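Local coordinates for endo-1,4-beta-xylanase (Uncultured bacterium, PDB 7AX7), which removes acetyl groups from acetylated xylan using a bound cobalt ion, as the carbohydrate esterase family 4 domain of a multidomain xylanase, at residues A7-D12 and K31-L36; D95-R100 and T181-F186. All blocks are in the same frame, centred on the assembly; numbering follows the deposited sequence.

Contact 1 (A7-D12 and K31-L36); sequences ALTFDD and KATFFL. With CO (cobalt (II) ion), chain B.
F10 and F34 lie side by side on one face of the sheet, both with CG anti to the carbonyl carbon (chi1 -66° in each), which sets their rings nearly parallel (planes at 16°) but slid so far that they barely overlap, centroids 5.1 Å apart. F34 CD2 and CE2 lie along F10 from CB to CD2, the closest pair being F34 CD2 and F10 CB at 3.5 Å. A32, in register with L8, suits its place because its small CB sits in the plane of the F10 ring, 3.7 Å from CE2; V21, L22 and L25 of helix 16-28 cover this aromatic layer. On the other face F35 turns a ring edge to T9, CE1 standing 3.9 Å from its CB, while D11 OD1 approaches F35 CB. That carboxylate is paired with R100, which also makes a cation-pi contact with F35. Between the faces the backbones alternate as parallel strands do: F10 N gives to T33 O at 2.8 Å, and F10 O receives F35 N at 2.8 Å. Beyond the last rung, D12 N to F35 O, D12 places OD1 2.1 Å from the cobalt, with H62 and H66. This is the beta-alpha-beta unit of a NodB-type deacetylase, its Asp-His-His metal site at the C-terminal edge.

Contact 2 (D95-R100 and T181-F186); sequences DVKFFR and TVSELF
The N-terminal turn of helix 182-189 carries the ring of F98, the aromatic side chain by which the irregular segment 95-100 packs on the helix. V182 CG1 stands over the centre of that ring, 3.5 Å from its centroid and only 5° off the normal, a CH-pi contact. This methyl is anti to the backbone N of V182 (chi1 179°), which carries it out from the helix over the aromatic face. F186, one turn further on, continues the apolar surface: its ring is nearly parallel to that of F98 but slid aside, and CD2 comes within 3.8 Å of F98 CZ. S183 meets the F98 ring in its plane, OG lying 3.3 Å from CE2; the hydroxyl has its polar partner in E58. P193 also packs on both F98 and F186. Were F98 replaced by an alanine, V182 CG1 would probably lose the ring face it rests on, and F186 its near-parallel partner, with W200 still at its side. T181 and E184 fix the helix start by reciprocal bonds: E184 N gives to T181 OG1 at 3.0 Å, and T181 N to E184 OE1 at 3.0 Å, from above the carboxylate plane. Threonine and glutamate suit these places because each supplies the acceptor for the other's amide. The helix thus begins with a capping box, and the contact itself is a loop phenylalanine packed on its first turn by a CH-pi contact and a slid ring pair.

From the N terminus, strand 4-11 runs into helix 16-28 and returns as strand 33-36, so contact 1 closes a short beta-alpha-beta crossover near the centre of the chain. Contact 2 opens only after this and closes a far longer excursion of 80 residues, bringing the loop after helix 74-92 to the late helix 182-189. The two are in series, neither nested nor crossed, yet they touch. R100 of 95-100 reaches back to T9, NH2 lying 2.7 Å from OG1, and K31 NZ forms a salt bridge of 2.6 Å with E184 OE2. Together they tie the late helix and the loop to the central parallel sheet and the loop leading into strand 33-36.

Contact 1 (A7-D12 and K31-L36)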
# COMPACT_ATOMS: atom_id res chain seq x y z
N ALA A 7 -6.47 4.11 6.23
CA ALA A 7 -5.57 3.04 5.79
C ALA A 7 -4.38 3.72 5.12
O ALA A 7 -4.46 4.09 3.94
CB ALA A 7 -6.28 2.06 4.86
N LEU A 8 -3.29 3.89 5.88
CA LEU A 8 -2.04 4.36 5.32
C LEU A 8 -1.38 3.23 4.54
O LEU A 8 -1.28 2.11 5.04
CB LEU A 8 -1.09 4.84 6.42
CG LEU A 8 -1.32 6.22 7.05
CD1 LEU A 8 -0.27 6.46 8.15
CD2 LEU A 8 -1.26 7.32 6.01
N THR A 9 -0.95 3.51 3.31
CA THR A 9 -0.43 2.45 2.44
C THR A 9 0.81 2.96 1.71
O THR A 9 0.93 4.14 1.40
CB THR A 9 -1.49 1.94 1.42
OG1 THR A 9 -1.75 2.95 0.44
CG2 THR A 9 -2.79 1.59 2.12
N PHE A 10 1.71 2.03 1.41
CA PHE A 10 3.02 2.35 0.86
C PHE A 10 3.31 1.47 -0.35
O PHE A 10 3.21 0.24 -0.25
CB PHE A 10 4.12 2.18 1.92
CG PHE A 10 4.01 3.15 3.07
CD1 PHE A 10 4.64 4.39 3.01
CD2 PHE A 10 3.29 2.82 4.21
CE1 PHE A 10 4.56 5.28 4.06
CE2 PHE A 10 3.20 3.71 5.28
CZ PHE A 10 3.83 4.94 5.20
N ASP A 11 3.68 2.10 -1.46
CA ASP A 11 4.03 1.44 -2.72
C ASP A 11 5.54 1.41 -2.95
O ASP A 11 6.25 2.35 -2.59
CB ASP A 11 3.40 2.16 -3.92
CG ASP A 11 1.96 1.80 -4.15
OD1 ASP A 11 1.41 0.95 -3.41
OD2 ASP A 11 1.38 2.36 -5.12
N ASP A 12 6.01 0.31 -3.56
CA ASP A 12 7.27 0.21 -4.29
C ASP A 12 8.41 -0.43 -3.49
O ASP A 12 9.52 -0.58 -4.01
CB ASP A 12 7.72 1.59 -4.80
CG ASP A 12 6.81 2.15 -5.89
OD1 ASP A 12 5.81 1.49 -6.28
OD2 ASP A 12 7.08 3.27 -6.36
N LYS A 31 -0.21 0.55 12.34
CA LYS A 31 -0.03 -0.43 11.28
C LYS A 31 -0.31 0.22 9.92
O LYS A 31 -1.05 1.20 9.82
CB LYS A 31 -0.94 -1.64 11.49
CG LYS A 31 -0.52 -2.50 12.68
CD LYS A 31 -1.54 -3.59 12.99
CE LYS A 31 -2.85 -3.01 13.49
NZ LYS A 31 -3.80 -4.12 13.80
N ALA A 32 0.30 -0.34 8.88
CA ALA A 32 0.12 0.14 7.51
C ALA A 32 0.10 -1.06 6.58
O ALA A 32 0.30 -2.20 7.00
CB ALA A 32 1.23 1.13 7.11
N THR A 33 -0.15 -0.79 5.30
CA THR A 33 -0.17 -1.81 4.26
C THR A 33 0.90 -1.47 3.23
O THR A 33 0.98 -0.33 2.77
CB THR A 33 -1.55 -1.89 3.59
OG1 THR A 33 -2.56 -2.05 4.59
CG2 THR A 33 -1.64 -3.05 2.59
N PHE A 34 1.71 -2.46 2.87
CA PHE A 34 2.81 -2.28 1.92
C PHE A 34 2.54 -3.12 0.69
O PHE A 34 2.54 -4.36 0.75
CB PHE A 34 4.15 -2.67 2.56
CG PHE A 34 4.56 -1.77 3.69
CD1 PHE A 34 4.12 -2.02 4.99
CD2 PHE A 34 5.36 -0.67 3.45
CE1 PHE A 34 4.48 -1.18 6.04
CE2 PHE A 34 5.74 0.17 4.49
CZ PHE A 34 5.29 -0.07 5.78
N PHE A 35 2.31 -2.44 -0.43
CA PHE A 35 2.13 -3.08 -1.73
C PHE A 35 3.52 -3.27 -2.33
O PHE A 35 4.17 -2.31 -2.75
CB PHE A 35 1.22 -2.23 -2.62
CG PHE A 35 -0.21 -2.21 -2.15
CD1 PHE A 35 -0.60 -1.40 -1.10
CD2 PHE A 35 -1.17 -3.00 -2.78
CE1 PHE A 35 -1.93 -1.38 -0.66
CE2 PHE A 35 -2.51 -2.98 -2.35
CZ PHE A 35 -2.89 -2.17 -1.29
N LEU A 36 3.97 -4.52 -2.36
CA LEU A 36 5.35 -4.80 -2.68
C LEU A 36 5.52 -5.11 -4.16
O LEU A 36 4.64 -5.69 -4.81
CB LEU A 36 5.87 -5.99 -1.86
CG LEU A 36 5.68 -5.97 -0.34
CD1 LEU A 36 6.25 -7.25 0.26
CD2 LEU A 36 6.32 -4.75 0.29
CO CO B . 4.45 2.02 -7.84
O HOH W 1 -3.15 0.36 5.69
O HOH W 2 -2.90 2.40 8.47

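Contact 2 (D95-R100 and T181-F186)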
# COMPACT_ATOMS: atom_id res chain seq x y z
N ASP A 95 -0.42 -14.22 2.99
CA ASP A 95 -1.21 -14.35 1.78
C ASP A 95 -1.64 -12.97 1.31
O ASP A 95 -2.37 -12.26 2.01
CB ASP A 95 -2.42 -15.24 2.04
CG ASP A 95 -2.02 -16.66 2.44
OD1 ASP A 95 -1.23 -17.28 1.69
OD2 ASP A 95 -2.47 -17.14 3.50
N VAL A 96 -1.18 -12.59 0.12
CA VAL A 96 -1.65 -11.35 -0.51
C VAL A 96 -3.17 -11.35 -0.58
O VAL A 96 -3.79 -12.36 -0.93
CB VAL A 96 -1.00 -11.21 -1.90
CG1 VAL A 96 -1.75 -10.20 -2.75
CG2 VAL A 96 0.46 -10.82 -1.74
N LYS A 97 -3.78 -10.23 -0.22
CA LYS A 97 -5.22 -10.06 -0.38
C LYS A 97 -5.60 -8.93 -1.32
O LYS A 97 -6.76 -8.86 -1.74
CB LYS A 97 -5.90 -9.79 0.98
CG LYS A 97 -5.72 -10.89 2.00
CD LYS A 97 -6.24 -12.22 1.48
CE LYS A 97 -6.66 -13.15 2.62
NZ LYS A 97 -5.55 -13.48 3.55
N PHE A 98 -4.67 -8.03 -1.65
CA PHE A 98 -4.98 -6.85 -2.43
C PHE A 98 -3.89 -6.60 -3.46
O PHE A 98 -2.74 -7.00 -3.29
CB PHE A 98 -5.16 -5.64 -1.51
CG PHE A 98 -6.33 -5.76 -0.60
CD1 PHE A 98 -7.61 -5.45 -1.06
CD2 PHE A 98 -6.17 -6.24 0.69
CE1 PHE A 98 -8.72 -5.59 -0.22
CE2 PHE A 98 -7.27 -6.38 1.55
CZ PHE A 98 -8.54 -6.06 1.10
N PHE A 99 -4.29 -5.94 -4.55
CA PHE A 99 -3.42 -5.54 -5.63
C PHE A 99 -3.56 -4.04 -5.87
O PHE A 99 -4.68 -3.51 -5.86
CB PHE A 99 -3.77 -6.31 -6.92
CG PHE A 99 -3.16 -5.73 -8.17
CD1 PHE A 99 -1.80 -5.83 -8.41
CD2 PHE A 99 -3.97 -5.14 -9.14
CE1 PHE A 99 -1.24 -5.32 -9.58
CE2 PHE A 99 -3.42 -4.63 -10.32
CZ PHE A 99 -2.05 -4.72 -10.53
N ARG A 100 -2.44 -3.37 -6.08
CA ARG A 100 -2.48 -1.98 -6.54
C ARG A 100 -1.73 -1.87 -7.86
O ARG A 100 -0.55 -2.23 -7.93
CB ARG A 100 -1.89 -1.03 -5.51
CG ARG A 100 -1.90 0.42 -5.97
CD ARG A 100 -1.30 1.30 -4.88
NE ARG A 100 -2.31 1.78 -3.96
CZ ARG A 100 -2.10 2.02 -2.67
NH1 ARG A 100 -0.91 1.80 -2.12
NH2 ARG A 100 -3.08 2.48 -1.92
N THR A 181 -4.98 -1.64 8.62
CA THR A 181 -4.57 -2.20 7.34
C THR A 181 -5.76 -2.20 6.39
O THR A 181 -6.91 -1.99 6.79
CB THR A 181 -4.03 -3.62 7.50
OG1 THR A 181 -5.11 -4.51 7.87
CG2 THR A 181 -2.93 -3.69 8.57
N VAL A 182 -5.48 -2.44 5.10
CA VAL A 182 -6.55 -2.51 4.12
C VAL A 182 -7.50 -3.67 4.43
O VAL A 182 -8.73 -3.52 4.40
CB VAL A 182 -5.97 -2.60 2.69
CG1 VAL A 182 -7.08 -2.71 1.65
CG2 VAL A 182 -5.10 -1.37 2.41
N SER A 183 -6.94 -4.84 4.79
CA SER A 183 -7.79 -5.95 5.24
C SER A 183 -8.65 -5.53 6.43
O SER A 183 -9.86 -5.76 6.45
CB SER A 183 -6.95 -7.18 5.59
OG SER A 183 -6.57 -7.91 4.44
N GLU A 184 -8.03 -4.91 7.44
CA GLU A 184 -8.79 -4.47 8.60
C GLU A 184 -9.83 -3.43 8.23
O GLU A 184 -10.94 -3.42 8.78
CB GLU A 184 -7.85 -3.92 9.67
CG GLU A 184 -7.06 -4.99 10.40
CD GLU A 184 -5.93 -4.40 11.22
OE1 GLU A 184 -5.64 -3.19 11.06
OE2 GLU A 184 -5.34 -5.14 12.02
N LEU A 185 -9.51 -2.55 7.27
CA LEU A 185 -10.47 -1.54 6.84
C LEU A 185 -11.77 -2.19 6.36
O LEU A 185 -12.87 -1.81 6.79
CB LEU A 185 -9.86 -0.67 5.74
CG LEU A 185 -10.82 0.27 5.02
CD1 LEU A 185 -11.44 1.30 5.99
CD2 LEU A 185 -10.11 0.95 3.87
N PHE A 186 -11.67 -3.15 5.43
CA PHE A 186 -12.88 -3.77 4.92
C PHE A 186 -13.56 -4.63 5.98
O PHE A 186 -14.78 -4.60 6.12
CB PHE A 186 -12.56 -4.58 3.66
CG PHE A 186 -12.36 -3.72 2.44
CD1 PHE A 186 -13.44 -3.26 1.71
CD2 PHE A 186 -11.08 -3.34 2.04
CE1 PHE A 186 -13.26 -2.45 0.60
CE2 PHE A 186 -10.89 -2.55 0.92
CZ PHE A 186 -11.98 -2.10 0.20